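Pyocyanin demethylase (Mycobacterium fortuitum subsp. fortuitum DSM 46621 = ATCC 6841, PDB 5K21) demethylates the Pseudomonas aeruginosa toxin pyocyanin by a tautomerizing reaction, probably yielding phenazin-1-ol, and so inhibits biofilms of that bacterium. Local coordinates at residues B[40-45]-B[74-79]. Residues are numbered along the deposited sequence; the frame is centred on the assembly and turned at random.
Sequences DIFSDI and CELTIH. With 6QF (phenazin-1-ol), chain F.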
loop_
_atom_site.group_PDB
_atom_site.type_symbol
_atom_site.label_atom_id
_atom_site.label_comp_id
_atom_site.label_asym_id
_atom_site.label_seq_id
_atom_site.Cartn_x
_atom_site.Cartn_y
_atom_site.Cartn_z
ATOM N N ASP B 40 0.999 12.472 2.149
ATOM C CA ASP B 40 -0.291 12.909 2.655
ATOM C C ASP B 40 -1.055 11.697 3.140
ATOM O O ASP B 40 -1.112 10.677 2.448
ATOM C CB ASP B 40 -1.115 13.607 1.584
ATOM C CG ASP B 40 -0.505 14.896 1.116
ATOM O OD1 ASP B 40 0.469 15.392 1.735
ATOM O OD2 ASP B 40 -1.011 15.413 0.099
ATOM N N ILE B 41 -1.668 11.824 4.314
ATOM C CA ILE B 41 -2.543 10.800 4.863
ATOM C C ILE B 41 -3.886 11.473 5.124
ATOM O O ILE B 41 -3.924 12.601 5.621
ATOM C CB ILE B 41 -1.944 10.170 6.139
ATOM C CG1 ILE B 41 -0.637 9.435 5.772
ATOM C CG2 ILE B 41 -2.924 9.198 6.780
ATOM C CD1 ILE B 41 0.219 8.998 6.935
ATOM N N PHE B 42 -4.978 10.837 4.709
ATOM C CA PHE B 42 -6.243 11.566 4.703
ATOM C C PHE B 42 -7.438 10.637 4.869
ATOM O O PHE B 42 -7.358 9.426 4.658
ATOM C CB PHE B 42 -6.410 12.346 3.402
ATOM C CG PHE B 42 -6.322 11.472 2.178
ATOM C CD1 PHE B 42 -5.093 11.136 1.638
ATOM C CD2 PHE B 42 -7.463 10.939 1.615
ATOM C CE1 PHE B 42 -5.009 10.301 0.523
ATOM C CE2 PHE B 42 -7.387 10.116 0.527
ATOM C CZ PHE B 42 -6.153 9.792 -0.021
ATOM N N SER B 43 -8.567 11.251 5.225
ATOM C CA SER B 43 -9.860 10.595 5.291
ATOM C C SER B 43 -10.883 11.557 4.721
ATOM O O SER B 43 -10.692 12.778 4.761
ATOM C CB SER B 43 -10.250 10.196 6.729
ATOM O OG SER B 43 -10.173 11.299 7.626
ATOM N N ASP B 44 -11.969 10.997 4.198
ATOM C CA ASP B 44 -13.033 11.770 3.577
ATOM C C ASP B 44 -14.382 11.221 4.012
ATOM O O ASP B 44 -14.511 10.057 4.395
ATOM C CB ASP B 44 -12.960 11.728 2.050
ATOM C CG ASP B 44 -11.608 12.175 1.513
ATOM O OD1 ASP B 44 -11.406 13.395 1.371
ATOM O OD2 ASP B 44 -10.747 11.308 1.262
ATOM N N ILE B 45 -15.386 12.091 3.943
ATOM C CA ILE B 45 -16.794 11.722 4.079
ATOM C C ILE B 45 -17.389 11.626 2.681
ATOM O O ILE B 45 -17.217 12.537 1.862
ATOM C CB ILE B 45 -17.561 12.756 4.922
ATOM C CG1 ILE B 45 -17.018 12.824 6.350
ATOM C CG2 ILE B 45 -19.052 12.452 4.928
ATOM C CD1 ILE B 45 -17.306 11.593 7.156
ATOM N N CYS B 74 -0.615 6.798 -4.771
ATOM C CA CYS B 74 -1.728 6.904 -3.832
ATOM C C CYS B 74 -2.442 5.570 -3.690
ATOM O O CYS B 74 -2.594 4.813 -4.664
ATOM C CB CYS B 74 -2.747 7.944 -4.267
ATOM S SG CYS B 74 -2.134 9.609 -4.290
ATOM N N GLU B 75 -2.847 5.296 -2.459
ATOM C CA GLU B 75 -3.669 4.154 -2.095
ATOM C C GLU B 75 -4.902 4.671 -1.371
ATOM O O GLU B 75 -4.796 5.530 -0.487
ATOM C CB GLU B 75 -2.919 3.177 -1.175
ATOM C CG GLU B 75 -1.937 2.238 -1.845
ATOM C CD GLU B 75 -2.612 1.010 -2.464
ATOM O OE1 GLU B 75 -3.869 0.923 -2.453
ATOM O OE2 GLU B 75 -1.879 0.115 -2.934
ATOM N N LEU B 76 -6.061 4.117 -1.727
ATOM C CA LEU B 76 -7.336 4.583 -1.216
ATOM C C LEU B 76 -8.207 3.386 -0.883
ATOM O O LEU B 76 -8.259 2.425 -1.652
ATOM C CB LEU B 76 -8.047 5.462 -2.265
ATOM C CG LEU B 76 -9.415 6.048 -1.918
ATOM C CD1 LEU B 76 -9.253 7.107 -0.825
ATOM C CD2 LEU B 76 -10.031 6.653 -3.169
ATOM N N THR B 77 -8.899 3.467 0.250
ATOM C CA THR B 77 -9.949 2.524 0.606
ATOM C C THR B 77 -11.235 3.284 0.846
ATOM O O THR B 77 -11.287 4.186 1.688
ATOM C CB THR B 77 -9.612 1.709 1.847
ATOM O OG1 THR B 77 -8.434 0.953 1.609
ATOM C CG2 THR B 77 -10.770 0.753 2.209
ATOM N N ILE B 78 -12.273 2.877 0.133
ATOM C CA ILE B 78 -13.620 3.407 0.274
ATOM C C ILE B 78 -14.436 2.404 1.061
ATOM O O ILE B 78 -14.373 1.200 0.782
ATOM C CB ILE B 78 -14.234 3.660 -1.113
ATOM C CG1 ILE B 78 -13.590 4.899 -1.726
ATOM C CG2 ILE B 78 -15.778 3.742 -1.031
ATOM C CD1 ILE B 78 -13.849 5.054 -3.229
ATOM N N HIS B 79 -15.156 2.885 2.074
ATOM C CA HIS B 79 -16.068 2.060 2.854
ATOM C C HIS B 79 -17.498 2.503 2.581
ATOM O O HIS B 79 -17.870 3.637 2.905
ATOM C CB HIS B 79 -15.745 2.160 4.349
ATOM C CG HIS B 79 -16.631 1.328 5.227
ATOM N ND1 HIS B 79 -17.957 1.636 5.459
ATOM C CD2 HIS B 79 -16.377 0.204 5.940
ATOM C CE1 HIS B 79 -18.487 0.728 6.264
ATOM N NE2 HIS B 79 -17.548 -0.149 6.578
HETATM C C4 6QF F . -5.286 13.490 -1.250
HETATM C C5 6QF F . -4.311 14.378 -0.584
HETATM C C6 6QF F . -4.665 15.257 0.395
HETATM C C10 6QF F . -7.272 11.929 -2.342
HETATM C C13 6QF F . -7.918 10.183 -3.942
HETATM C C15 6QF F . -5.634 10.862 -3.837
HETATM C C1 6QF F . -6.031 15.334 0.822
HETATM C C2 6QF F . -6.958 14.546 0.252
HETATM C C3 6QF F . -6.659 13.583 -0.803
HETATM N N7 6QF F . -7.614 12.807 -1.361
HETATM N N8 6QF F . -4.940 12.618 -2.237
HETATM C C9 6QF F . -5.912 11.827 -2.788
HETATM C C11 6QF F . -8.243 11.054 -2.981
HETATM C C14 6QF F . -6.569 10.082 -4.387
HETATM O O19 6QF F . -3.035 14.285 -1.006
#
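F42 CG sits between its backbone N and carbonyl carbon (chi1 56°), and the ring reaches toward L76, whose CG stands anti to the backbone N (chi1 180°), which brings its CD1 methyl to the ring. The two meet at F42 CE2 and L76 CD1, 3.8 Å apart, the methyl coming at the ring obliquely. No hydrogen bond links the segments; this apolar touch is the main join, and the phenazin-1-ol completes it. The phenazine lies roughly parallel over one face of the F42 ring, its C3 sitting 3.5 Å above the ring plane near the centre, and phenyl and phenazine stack face to face. At one end of the ligand, hydroxyl O19 donates a hydrogen bond to D40 OD2 (2.6 Å); the ligand is also hydrogen-bonded to H93 NE2. At the other end, C74 SG approaches C15 to 3.7 Å, and that sulfur is locked in a disulfide with C60. D40, F42 and C74 all belong to the ligand pocket inside the allene oxide cyclase-like barrel. Strand 51-65 runs between strands 39-48 and 70-80, antiparallel to each, and its C60 and D56 touch F42 and L76 respectively.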